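Local coordinates for epidermal growth factor receptor pathway substrate 8-like protein 1 (Mus musculus, PDB 2CY5), which probably serves as a signalling adaptor linked to the epidermal growth factor receptor pathway, using a phosphotyrosine-binding domain to recognise short peptide segments of partner proteins, at residues D32-L37 and D83-R88; W47-L52 and E69-Y74; M51-R54 and Q59-L62; D77-C82 and E124-A129; C99-P102 and P107-H110. All blocks are in the same frame, centred on the assembly; numbering follows the deposited sequence.

Contact 1. Residues D32-L37 and D83-R88; sequences DASRKL and DAVMPR
Ser34, on helix 30-42, faces Val85, the last residue of strand 79-85, and Pro87 in the loop that follows, and its two side-chain atoms divide the work. CB meets the proline, lying 3.9 Å from Pro87 CB, while OG turns to the valine and stands 3.7 Å from Val85 CG1. The second methyl, Val85 CG2, lies a little farther from the same oxygen at 4.1 Å, so the isopropyl fork presents both branches to the hydroxyl. With chi1 at -54°, OG lies opposite the carbonyl carbon and beside the backbone N of Ser34; there it is hydrogen-bonded to Val30 O, one turn earlier in the helix. The polar atom is thus satisfied within its own helix and meets the strand by van der Waals contact. Pro87 comes in through its CB, where the chain has left the strand, and Ser34 and Pro87 are the closest backbone pair, their CA atoms 6.1 Å apart. Leu37 also points its CB toward this segment but packs on Leu94, a neighbour shared with Pro87, and on Val17. The interface is small, 117 Å² in all. It rests the helix that joins strand 9-20 to strand 49-55 against an outermost strand of the sheet, an insertion characteristic of phosphotyrosine-binding domains within the PH-like fold.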
# COMPACT_ATOMS: atom_id res chain seq x y z
N ASP A 32 20.82 2.47 -6.25
CA ASP A 32 20.05 3.74 -6.32
C ASP A 32 19.04 3.78 -5.13
O ASP A 32 18.85 4.82 -4.45
CB ASP A 32 19.20 3.88 -7.54
CG ASP A 32 20.02 3.98 -8.90
OD1 ASP A 32 21.17 4.54 -8.90
OD2 ASP A 32 19.47 3.59 -9.99
N ALA A 33 18.43 2.64 -4.86
CA ALA A 33 17.43 2.59 -3.78
C ALA A 33 18.06 2.83 -2.46
O ALA A 33 17.43 3.53 -1.61
CB ALA A 33 16.71 1.22 -3.79
N SER A 34 19.26 2.23 -2.21
CA SER A 34 19.92 2.48 -0.90
C SER A 34 20.29 3.97 -0.79
O SER A 34 20.21 4.56 0.30
CB SER A 34 21.27 1.66 -0.70
OG SER A 34 21.06 0.35 -0.89
N ARG A 35 20.69 4.55 -1.92
CA ARG A 35 21.06 5.98 -1.87
C ARG A 35 19.79 6.82 -1.55
O ARG A 35 19.85 7.80 -0.79
CB ARG A 35 21.63 6.56 -3.20
CG ARG A 35 23.02 6.01 -3.53
CD ARG A 35 23.78 6.84 -4.57
NE ARG A 35 23.20 6.70 -5.89
CZ ARG A 35 23.33 5.62 -6.68
NH1 ARG A 35 24.02 4.55 -6.32
NH2 ARG A 35 22.74 5.64 -7.88
N LYS A 36 18.67 6.47 -2.17
CA LYS A 36 17.45 7.28 -1.88
C LYS A 36 17.09 7.02 -0.41
O LYS A 36 16.69 7.95 0.27
CB LYS A 36 16.37 6.86 -2.82
CG LYS A 36 14.99 7.46 -2.47
CD LYS A 36 14.03 7.31 -3.69
CE LYS A 36 12.56 7.92 -3.24
NZ LYS A 36 11.79 8.24 -4.51
N LEU A 37 17.27 5.77 0.13
CA LEU A 37 17.04 5.60 1.56
C LEU A 37 17.88 6.54 2.46
O LEU A 37 17.37 7.09 3.42
CB LEU A 37 17.34 4.14 2.05
CG LEU A 37 17.37 3.87 3.53
CD1 LEU A 37 15.93 3.80 4.04
CD2 LEU A 37 18.13 2.46 3.72
N ASP A 83 16.39 -8.58 -1.89
CA ASP A 83 17.86 -8.56 -1.80
C ASP A 83 18.25 -8.11 -0.41
O ASP A 83 17.38 -7.73 0.42
CB ASP A 83 18.43 -7.62 -2.74
CG ASP A 83 19.93 -8.02 -3.17
OD1 ASP A 83 20.56 -7.39 -4.04
OD2 ASP A 83 20.48 -8.98 -2.62
N ALA A 84 19.52 -8.25 -0.05
CA ALA A 84 19.96 -7.80 1.24
C ALA A 84 21.13 -6.89 0.86
O ALA A 84 21.89 -7.21 -0.06
CB ALA A 84 20.45 -8.90 2.11
N VAL A 85 21.35 -5.80 1.54
CA VAL A 85 22.45 -4.94 1.14
C VAL A 85 22.97 -4.19 2.31
O VAL A 85 22.24 -4.03 3.29
CB VAL A 85 22.05 -3.98 -0.04
CG1 VAL A 85 20.96 -3.08 0.37
CG2 VAL A 85 23.26 -3.14 -0.49
N MSE A 86 24.27 -3.81 2.25
CA MSE A 86 24.97 -3.01 3.29
C MSE A 86 25.35 -1.67 2.68
O MSE A 86 26.44 -1.49 2.13
CB MSE A 86 26.29 -3.63 3.73
CG MSE A 86 27.11 -2.77 4.71
SE MSE A 86 27.61 -4.08 6.09
CE MSE A 86 28.70 -4.92 4.72
N PRO A 87 24.47 -0.69 2.76
CA PRO A 87 24.88 0.59 2.15
C PRO A 87 26.19 1.20 2.76
O PRO A 87 26.61 0.87 3.90
CB PRO A 87 23.65 1.49 2.37
CG PRO A 87 23.12 0.94 3.71
CD PRO A 87 23.26 -0.55 3.57
N ARG A 88 26.81 2.10 2.01
CA ARG A 88 28.04 2.71 2.52
C ARG A 88 27.73 3.51 3.77
O ARG A 88 26.82 4.36 3.79
CB ARG A 88 28.65 3.61 1.45
CG ARG A 88 28.67 2.93 0.08
CD ARG A 88 29.66 3.61 -0.84
NE ARG A 88 31.05 3.47 -0.39
CZ ARG A 88 32.12 3.76 -1.15
NH1 ARG A 88 31.94 4.21 -2.39
NH2 ARG A 88 33.35 3.56 -0.68

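Contact 2. Residues W47-L52 and E69-Y74; sequences WAQEML and EELESY
Within the three-stranded antiparallel meander at one end of the PH-like sheet, Met51 and Leu71 touch over the top of the strand that separates them. Strand 59-63 lies between strands 49-55 and 70-75, so the two backbones stay well apart, with the CA atoms of Met51 and Leu71 8.8 Å from each other, and side chains alone bridge the gap. A classic beta bulge helps shape the far strand: Leu71 and Glu72 both face Leu62. Across the bulge Ser73 OG donates a hydrogen bond to Glu70 OE2, approaching 42° out of the carboxylate plane, which ties together two side chains of the same strand.

Met51, a selenomethionine here, has CG opposite the carbonyl carbon (chi1 -84°) and runs on fully extended, which carries the selenium and the terminal methyl up from the sheet and across toward Leu71. Leu71 meets this rod with one branch, CD1, the two side chains crossing obliquely. CD1 lies 3.9 Å from Met51 CG and 4.2 Å from Met51 SE, so it rests against much of the length of the chain. Gln49, two residues earlier on the same face, brings its amide only to the margin of the contact. Glu103 of the second subunit packs on both Gln49 and Met51, placing this patch beside the dimer interface. The tightest approach is between the two methyls, Met51 CE and Leu71 CD1, at 3.6 Å.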
# COMPACT_ATOMS: atom_id res chain seq x y z
N TRP A 47 11.91 6.18 10.16
CA TRP A 47 11.82 5.92 11.60
C TRP A 47 11.53 4.41 11.76
O TRP A 47 10.55 3.91 11.25
CB TRP A 47 10.68 6.74 12.29
CG TRP A 47 10.95 8.24 12.18
CD1 TRP A 47 10.70 9.06 11.05
CD2 TRP A 47 11.73 9.07 13.08
NE1 TRP A 47 11.30 10.32 11.21
CE2 TRP A 47 11.92 10.36 12.42
CE3 TRP A 47 12.28 8.87 14.36
CZ2 TRP A 47 12.65 11.42 13.03
CZ3 TRP A 47 13.01 9.94 14.96
CH2 TRP A 47 13.18 11.20 14.29
N ALA A 48 12.45 3.73 12.45
CA ALA A 48 12.43 2.30 12.71
C ALA A 48 11.25 1.86 13.50
O ALA A 48 10.91 2.36 14.61
CB ALA A 48 13.79 1.88 13.38
N GLN A 49 10.55 0.91 12.96
CA GLN A 49 9.36 0.41 13.66
C GLN A 49 9.49 -1.05 13.76
O GLN A 49 9.58 -1.71 12.72
CB GLN A 49 8.12 0.76 12.90
CG GLN A 49 6.85 0.18 13.49
CD GLN A 49 5.57 0.77 12.80
OE1 GLN A 49 5.49 1.99 12.56
NE2 GLN A 49 4.58 -0.10 12.50
N GLU A 50 9.39 -1.63 14.98
CA GLU A 50 9.63 -3.06 15.10
C GLU A 50 8.47 -3.86 14.61
O GLU A 50 7.34 -3.53 14.81
CB GLU A 50 10.01 -3.46 16.58
CG GLU A 50 10.51 -4.97 16.57
CD GLU A 50 10.96 -5.44 17.99
OE1 GLU A 50 11.84 -4.73 18.52
OE2 GLU A 50 10.44 -6.46 18.54
N MSE A 51 8.74 -4.94 13.88
CA MSE A 51 7.66 -5.75 13.35
C MSE A 51 8.13 -7.20 13.26
O MSE A 51 9.33 -7.51 13.24
CB MSE A 51 7.36 -5.34 11.86
CG MSE A 51 6.47 -4.20 11.66
SE MSE A 51 6.28 -3.89 9.71
CE MSE A 51 5.29 -2.19 10.18
N LEU A 52 7.18 -8.05 13.13
CA LEU A 52 7.37 -9.51 12.93
C LEU A 52 7.17 -9.86 11.47
O LEU A 52 6.06 -9.75 10.95
CB LEU A 52 6.27 -10.28 13.63
CG LEU A 52 6.63 -11.64 14.19
CD1 LEU A 52 8.14 -11.88 14.36
CD2 LEU A 52 5.92 -11.69 15.56
N GLU A 69 -1.35 -9.19 15.51
CA GLU A 69 -2.27 -9.00 14.39
C GLU A 69 -1.58 -8.64 13.10
O GLU A 69 -0.58 -7.98 13.13
CB GLU A 69 -3.26 -7.93 14.67
CG GLU A 69 -2.65 -6.66 15.00
CD GLU A 69 -3.74 -5.61 15.17
OE1 GLU A 69 -4.54 -5.42 14.19
OE2 GLU A 69 -3.80 -4.99 16.29
N GLU A 70 -2.13 -9.08 11.99
CA GLU A 70 -1.55 -8.82 10.69
C GLU A 70 -1.57 -7.36 10.30
O GLU A 70 -2.63 -6.76 10.31
CB GLU A 70 -2.26 -9.60 9.62
CG GLU A 70 -1.71 -9.43 8.24
CD GLU A 70 -2.37 -10.42 7.28
OE1 GLU A 70 -2.56 -11.62 7.67
OE2 GLU A 70 -2.70 -10.02 6.14
N LEU A 71 -0.39 -6.83 9.93
CA LEU A 71 -0.28 -5.46 9.52
C LEU A 71 -0.28 -5.39 8.03
O LEU A 71 -0.74 -4.41 7.48
CB LEU A 71 0.99 -4.86 10.00
CG LEU A 71 1.25 -4.68 11.47
CD1 LEU A 71 2.61 -4.01 11.65
CD2 LEU A 71 0.08 -3.84 12.00
N GLU A 72 0.26 -6.41 7.34
CA GLU A 72 0.25 -6.35 5.89
C GLU A 72 0.63 -7.74 5.38
O GLU A 72 1.29 -8.50 6.12
CB GLU A 72 1.31 -5.34 5.42
CG GLU A 72 1.13 -5.03 3.94
CD GLU A 72 -0.22 -4.29 3.60
OE1 GLU A 72 -0.54 -3.32 4.34
OE2 GLU A 72 -0.95 -4.65 2.60
N SER A 73 0.25 -8.10 4.17
CA SER A 73 0.69 -9.35 3.63
C SER A 73 0.95 -9.26 2.13
O SER A 73 0.31 -8.56 1.37
CB SER A 73 -0.33 -10.39 3.90
OG SER A 73 -1.51 -10.07 3.25
N TYR A 74 1.95 -9.93 1.67
CA TYR A 74 2.26 -9.95 0.27
C TYR A 74 2.37 -11.37 -0.27
O TYR A 74 3.33 -12.10 0.02
CB TYR A 74 3.61 -9.28 0.08
CG TYR A 74 3.77 -7.91 0.74
CD1 TYR A 74 4.31 -7.82 2.03
CD2 TYR A 74 3.34 -6.71 0.10
CE1 TYR A 74 4.42 -6.61 2.70
CE2 TYR A 74 3.45 -5.47 0.75
CZ TYR A 74 3.99 -5.43 2.08
OH TYR A 74 4.06 -4.27 2.85

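Contact 3. Residues M51-R54 and Q59-L62; sequences MLLR and QVTL
Leu53 extends with CG opposite its backbone N (chi1 -174°), whereas Leu62 swings CG to the other side, opposite its carbonyl carbon (chi1 -60°); together these turns bring Leu62 CD2 within 3.9 Å of Leu53 CG. Farther along the same strand Val60 CG1 meets Leu53 CD2, also at 3.9 Å, so one leucine spans two residues of the facing strand. Met51 SE reaches the same face and lies 4.0 Å from Leu62 CB. Beneath these side chains the backbones form an antiparallel hairpin. Arg54 and Thr61 are its hydrogen-bonded pair: Arg54 N reaches Thr61 O at 2.7 Å with an almost straight N-H, and Thr61 N returns the bond to Arg54 O at 2.9 Å. A water bonded to Thr61 OG1 and Gln59 O also bonds weakly to Arg54 O, so that carbonyl receives both an amide and a water. Leu53 and Leu62 make the non-hydrogen-bonded pair. The guanidinium of Arg54 leads off to Gln10 on strand 9-20. That strand flanks 49-55, strand 70-75 flanks 59-63, and Val60 reaches Ile79 of strand 79-85 and Ile126 of the C-terminal helix.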
# COMPACT_ATOMS: atom_id res chain seq x y z
N MSE A 51 8.74 -4.94 13.88
CA MSE A 51 7.66 -5.75 13.35
C MSE A 51 8.13 -7.20 13.26
O MSE A 51 9.33 -7.51 13.24
CB MSE A 51 7.36 -5.34 11.86
CG MSE A 51 6.47 -4.20 11.66
SE MSE A 51 6.28 -3.89 9.71
CE MSE A 51 5.29 -2.19 10.18
N LEU A 52 7.18 -8.05 13.13
CA LEU A 52 7.37 -9.51 12.93
C LEU A 52 7.17 -9.86 11.47
O LEU A 52 6.06 -9.75 10.95
CB LEU A 52 6.27 -10.28 13.63
CG LEU A 52 6.63 -11.64 14.19
CD1 LEU A 52 8.14 -11.88 14.36
CD2 LEU A 52 5.92 -11.69 15.56
N LEU A 53 8.23 -10.33 10.81
CA LEU A 53 8.13 -10.69 9.39
C LEU A 53 8.05 -12.25 9.27
O LEU A 53 8.94 -13.02 9.80
CB LEU A 53 9.34 -10.08 8.61
CG LEU A 53 9.27 -10.28 7.08
CD1 LEU A 53 10.37 -9.48 6.28
CD2 LEU A 53 9.60 -11.75 6.72
N ARG A 54 6.94 -12.71 8.75
CA ARG A 54 6.69 -14.12 8.60
C ARG A 54 6.73 -14.65 7.18
O ARG A 54 6.15 -14.08 6.27
CB ARG A 54 5.41 -14.45 9.36
CG ARG A 54 5.07 -15.95 9.33
CD ARG A 54 3.71 -16.34 10.03
NE ARG A 54 3.72 -16.01 11.47
CZ ARG A 54 2.60 -15.94 12.21
NH1 ARG A 54 1.39 -16.19 11.69
NH2 ARG A 54 2.68 -15.62 13.49
N GLN A 59 3.02 -16.66 1.11
CA GLN A 59 3.12 -15.19 1.33
C GLN A 59 4.08 -14.75 2.35
O GLN A 59 4.56 -15.57 3.17
CB GLN A 59 1.80 -14.61 1.73
CG GLN A 59 1.19 -15.11 2.99
CD GLN A 59 -0.23 -14.44 3.29
OE1 GLN A 59 -0.54 -14.14 4.42
NE2 GLN A 59 -1.04 -14.20 2.25
N VAL A 60 4.40 -13.46 2.30
CA VAL A 60 5.23 -12.83 3.32
C VAL A 60 4.23 -11.99 4.10
O VAL A 60 3.43 -11.22 3.50
CB VAL A 60 6.35 -11.92 2.74
CG1 VAL A 60 7.03 -11.13 3.83
CG2 VAL A 60 7.33 -12.79 2.07
N THR A 61 4.22 -12.15 5.40
CA THR A 61 3.31 -11.38 6.30
C THR A 61 4.04 -10.51 7.30
O THR A 61 5.11 -10.93 7.79
CB THR A 61 2.43 -12.38 7.05
OG1 THR A 61 1.74 -13.21 6.09
CG2 THR A 61 1.43 -11.65 7.85
N LEU A 62 3.54 -9.31 7.62
CA LEU A 62 4.14 -8.45 8.61
C LEU A 62 3.15 -8.35 9.81
O LEU A 62 1.97 -7.90 9.59
CB LEU A 62 4.37 -7.03 8.09
CG LEU A 62 5.31 -7.10 6.87
CD1 LEU A 62 5.37 -5.76 6.24
CD2 LEU A 62 6.82 -7.34 7.55
O HOH W 1 3.47 -15.37 6.17

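Contact 4. Residues D77-C82 and E124-A129; sequences DAIVRC and EDIQGA. With CA (calcium ion), chain B.
Strand-on-helix packing, with Cys82 and Ile126 at its centre, closes one side of this PH-like fold: the C-terminal helix 118-133 lies over strand 79-85, an outermost strand of the sheet. The axes of the short segments pass 9.1 Å apart at a signed angle of -142°. Ile126 points its CB at the strand, and its CG2 branch touches both side-chain atoms of the cysteine, at 3.8 Å from Cys82 SG and equally far from Cys82 CB. Cys82 chi1 of 175° carries the sulfur away from its own N and in beneath the helix. Ile79 reaches the same CG2 more loosely through CD1.

Beside this apolar contact, water joins the two segments. Gln127 OE1 accepts from two waters, one of which is bonded to Cys82 N and the other to Cys82 O, so a single amide oxygen is linked to both backbone polar groups of one strand residue. In related phosphotyrosine-binding domains the peptide adds as a further strand in the groove between this strand and this helix; hydrated backbone groups here are consistent with such a site. A classic bulge, Val80 and Arg81 both facing Val98, interrupts the strand just before Cys82.

Asp125 serves a separate site, binding calcium with five waters and the carbonyl oxygen of Ala6. Its OD2 is hydrogen-bonded to Tyr11, while OD1 holds the ion at 2.4 Å.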
# COMPACT_ATOMS: atom_id res chain seq x y z
N ASP A 77 3.30 -14.10 -5.30
CA ASP A 77 3.11 -13.64 -6.71
C ASP A 77 3.38 -12.10 -6.87
O ASP A 77 3.74 -11.66 -7.91
CB ASP A 77 1.62 -13.87 -7.07
CG ASP A 77 1.40 -13.82 -8.50
OD1 ASP A 77 0.21 -13.75 -8.91
OD2 ASP A 77 2.45 -13.86 -9.20
N ALA A 78 3.10 -11.32 -5.79
CA ALA A 78 3.33 -9.87 -5.70
C ALA A 78 4.80 -9.51 -5.48
O ALA A 78 5.17 -8.39 -5.71
CB ALA A 78 2.47 -9.31 -4.50
N ILE A 79 5.69 -10.40 -5.05
CA ILE A 79 7.11 -9.97 -4.85
C ILE A 79 7.93 -9.98 -6.11
O ILE A 79 8.07 -10.99 -6.73
CB ILE A 79 7.73 -10.92 -3.71
CG1 ILE A 79 6.80 -10.80 -2.51
CG2 ILE A 79 9.14 -10.59 -3.38
CD1 ILE A 79 7.25 -11.62 -1.31
N VAL A 80 8.56 -8.91 -6.50
CA VAL A 80 9.21 -8.91 -7.76
C VAL A 80 10.64 -9.02 -7.48
O VAL A 80 11.36 -9.40 -8.35
CB VAL A 80 8.84 -7.65 -8.67
CG1 VAL A 80 7.60 -6.89 -8.19
CG2 VAL A 80 9.86 -6.59 -8.52
N ARG A 81 11.11 -8.64 -6.29
CA ARG A 81 12.55 -8.77 -6.00
C ARG A 81 12.86 -8.80 -4.50
O ARG A 81 12.22 -8.03 -3.70
CB ARG A 81 13.37 -7.62 -6.52
CG ARG A 81 14.83 -8.02 -6.35
CD ARG A 81 15.78 -7.33 -7.39
NE ARG A 81 17.17 -7.67 -7.15
CZ ARG A 81 18.16 -6.89 -7.49
NH1 ARG A 81 17.92 -5.74 -8.13
NH2 ARG A 81 19.38 -7.20 -7.05
N CYS A 82 13.91 -9.55 -4.09
CA CYS A 82 14.22 -9.52 -2.65
C CYS A 82 15.74 -9.52 -2.58
O CYS A 82 16.32 -10.39 -3.22
CB CYS A 82 13.63 -10.81 -2.00
SG CYS A 82 14.14 -10.84 -0.26
N GLU A 124 17.46 -15.26 1.98
CA GLU A 124 17.53 -16.62 1.42
C GLU A 124 16.27 -17.30 1.62
O GLU A 124 15.93 -18.02 0.74
CB GLU A 124 18.63 -17.50 2.11
CG GLU A 124 20.02 -17.28 1.62
CD GLU A 124 20.96 -18.16 2.59
OE1 GLU A 124 21.53 -17.63 3.63
OE2 GLU A 124 21.02 -19.39 2.34
N ASP A 125 15.57 -17.11 2.74
CA ASP A 125 14.32 -17.77 3.00
C ASP A 125 13.21 -17.32 2.03
O ASP A 125 12.51 -18.14 1.36
CB ASP A 125 13.92 -17.45 4.45
CG ASP A 125 12.69 -18.27 4.90
OD1 ASP A 125 12.27 -19.16 4.15
OD2 ASP A 125 12.19 -18.09 6.01
N ILE A 126 13.15 -16.00 1.83
CA ILE A 126 12.11 -15.53 0.87
C ILE A 126 12.47 -15.97 -0.47
O ILE A 126 11.61 -16.43 -1.22
CB ILE A 126 12.04 -13.96 0.91
CG1 ILE A 126 11.47 -13.64 2.34
CG2 ILE A 126 11.29 -13.37 -0.40
CD1 ILE A 126 11.47 -12.05 2.65
N GLN A 127 13.74 -15.90 -0.84
CA GLN A 127 14.09 -16.33 -2.27
C GLN A 127 13.80 -17.88 -2.46
O GLN A 127 13.34 -18.29 -3.53
CB GLN A 127 15.56 -16.10 -2.54
CG GLN A 127 15.91 -16.38 -3.99
CD GLN A 127 15.07 -15.57 -5.00
OE1 GLN A 127 15.04 -14.30 -4.92
NE2 GLN A 127 14.36 -16.28 -5.94
N GLY A 128 14.09 -18.69 -1.43
CA GLY A 128 13.72 -20.11 -1.48
C GLY A 128 12.20 -20.28 -1.63
O GLY A 128 11.73 -21.13 -2.47
N ALA A 129 11.42 -19.44 -0.94
CA ALA A 129 9.98 -19.57 -1.02
C ALA A 129 9.50 -19.09 -2.40
O ALA A 129 8.64 -19.78 -3.00
CB ALA A 129 9.21 -18.86 0.14
CA CA B . 11.21 -21.28 4.24
O HOH W 2 14.50 -11.82 -5.82
O HOH W 3 17.48 -13.46 -3.48
O HOH W 4 10.05 -20.01 5.90
O HOH W 5 11.91 -20.89 2.11
O HOH W 6 8.93 -21.27 3.40
O HOH W 7 13.32 -21.82 5.11
O HOH W 8 11.65 -23.45 3.25

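Contact 5. Residues C99-P102 and P107-H110; sequences CQEP and PDVH
Asp108 faces Cys99 across the hairpin of strands 94-99 and 108-114 in the PH-like sheet, and its side chain leads from there to a shared polar cluster. From CB, which leaves the sheet on the same face as that of Cys99, chi1 of -66° sets CG opposite the carbonyl carbon, and the side chain runs beside Thr18 and Cys20 of the neighbouring strand 9-20. At the tip, OD2 gathers the partners. One water donates to it at 3.0 Å while accepting from Glu101 N; a second, 2.6 Å from Asp108 OD2, also donates to Glu101 OE2. Arg104 of the second subunit completes the group with a salt bridge to Asp108 OD2. The shared water, and the arginine through Asp108, probably make the closeness of the two carboxylates tolerable: Glu101 OE2 lies 3.6 Å from Asp108 OD2, their planes 70° apart; that nearness might raise the proton affinity of either acid, though the arginine would counter it.

Underneath, the backbones of Cys99 and Asp108 exchange two hydrogen bonds, 2.9 Å from Cys99 N to Asp108 O and 2.8 Å from Asp108 N to Cys99 O. Cys99 SG comes obliquely against the His110 ring, nearest CD2. That ring is pinned at both nitrogens: ND1 bonds to Thr18, and the second water sits in the ring plane, 2.9 Å from His110 NE2.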
# COMPACT_ATOMS: atom_id res chain seq x y z
N CYS A 99 7.66 -4.97 -4.20
CA CYS A 99 6.43 -5.73 -4.43
C CYS A 99 5.65 -4.92 -5.54
O CYS A 99 5.87 -3.67 -5.71
CB CYS A 99 5.60 -5.68 -3.17
SG CYS A 99 6.57 -6.60 -1.98
N GLN A 100 4.78 -5.61 -6.26
CA GLN A 100 3.88 -4.88 -7.25
C GLN A 100 2.55 -5.39 -6.79
O GLN A 100 2.18 -6.59 -7.02
CB GLN A 100 4.17 -5.35 -8.72
CG GLN A 100 3.08 -4.76 -9.79
CD GLN A 100 3.01 -3.22 -9.63
OE1 GLN A 100 2.09 -2.67 -9.02
NE2 GLN A 100 3.99 -2.56 -10.13
N GLU A 101 1.87 -4.61 -5.99
CA GLU A 101 0.54 -5.02 -5.51
C GLU A 101 -0.43 -4.85 -6.76
O GLU A 101 -0.29 -3.88 -7.63
CB GLU A 101 0.09 -4.13 -4.40
CG GLU A 101 0.91 -4.32 -3.16
CD GLU A 101 0.38 -3.49 -2.03
OE1 GLU A 101 -0.86 -3.51 -1.82
OE2 GLU A 101 1.18 -2.80 -1.33
N PRO A 102 -1.36 -5.80 -6.93
CA PRO A 102 -2.33 -5.77 -8.09
C PRO A 102 -3.13 -4.46 -8.27
O PRO A 102 -3.25 -3.90 -9.38
CB PRO A 102 -3.30 -6.95 -7.77
CG PRO A 102 -3.39 -6.91 -6.17
CD PRO A 102 -1.83 -6.74 -5.86
N PRO A 107 5.16 -0.18 -8.57
CA PRO A 107 5.69 -1.14 -7.56
C PRO A 107 6.19 -0.26 -6.36
O PRO A 107 6.37 0.96 -6.46
CB PRO A 107 6.94 -1.72 -8.18
CG PRO A 107 7.11 -0.97 -9.54
CD PRO A 107 5.96 -0.15 -9.82
N ASP A 108 6.45 -0.93 -5.22
CA ASP A 108 6.95 -0.19 -4.05
C ASP A 108 8.26 -0.90 -3.62
O ASP A 108 8.37 -2.18 -3.80
CB ASP A 108 6.00 -0.46 -2.88
CG ASP A 108 4.58 0.12 -3.10
OD1 ASP A 108 4.67 1.29 -3.49
OD2 ASP A 108 3.50 -0.54 -2.85
N VAL A 109 9.13 -0.08 -3.03
CA VAL A 109 10.35 -0.59 -2.41
C VAL A 109 10.11 -0.61 -0.87
O VAL A 109 9.74 0.45 -0.32
CB VAL A 109 11.50 0.33 -2.72
CG1 VAL A 109 12.72 -0.05 -1.75
CG2 VAL A 109 11.76 0.19 -4.25
N HIS A 110 10.31 -1.73 -0.21
CA HIS A 110 10.20 -1.74 1.25
C HIS A 110 11.68 -2.06 1.83
O HIS A 110 12.38 -3.01 1.36
CB HIS A 110 9.32 -2.85 1.70
CG HIS A 110 7.92 -2.84 1.14
ND1 HIS A 110 6.90 -2.11 1.72
CD2 HIS A 110 7.38 -3.44 0.03
CE1 HIS A 110 5.80 -2.25 0.98
NE2 HIS A 110 6.07 -3.03 -0.05
O HOH W 9 2.72 -1.80 -5.49
O HOH W 10 3.74 -2.80 -1.69

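In the fold
All five contacts belong to one phosphotyrosine-binding domain built round a seven-stranded antiparallel sheet. Contacts 2 and 3 share Met51 and Leu52, have centres about 7 Å apart, and knit the meander 49-55, 59-63, 70-75 at one end; contact 1 lies on the opposite side of the chain's centre, about 20 Å from contact 2. Contacts 1 and 4 both use strand 79-85, one at each end, and their segments alternate along the chain. Contact 5 falls between the two segments of contact 4 and touches it through Ala78 and Gln100. Val60 links contact 3 to contact 4, so the meander reaches strand 79-85 and the C-terminal helix from across the sheet. Contacts 2 and 5 also face the second subunit.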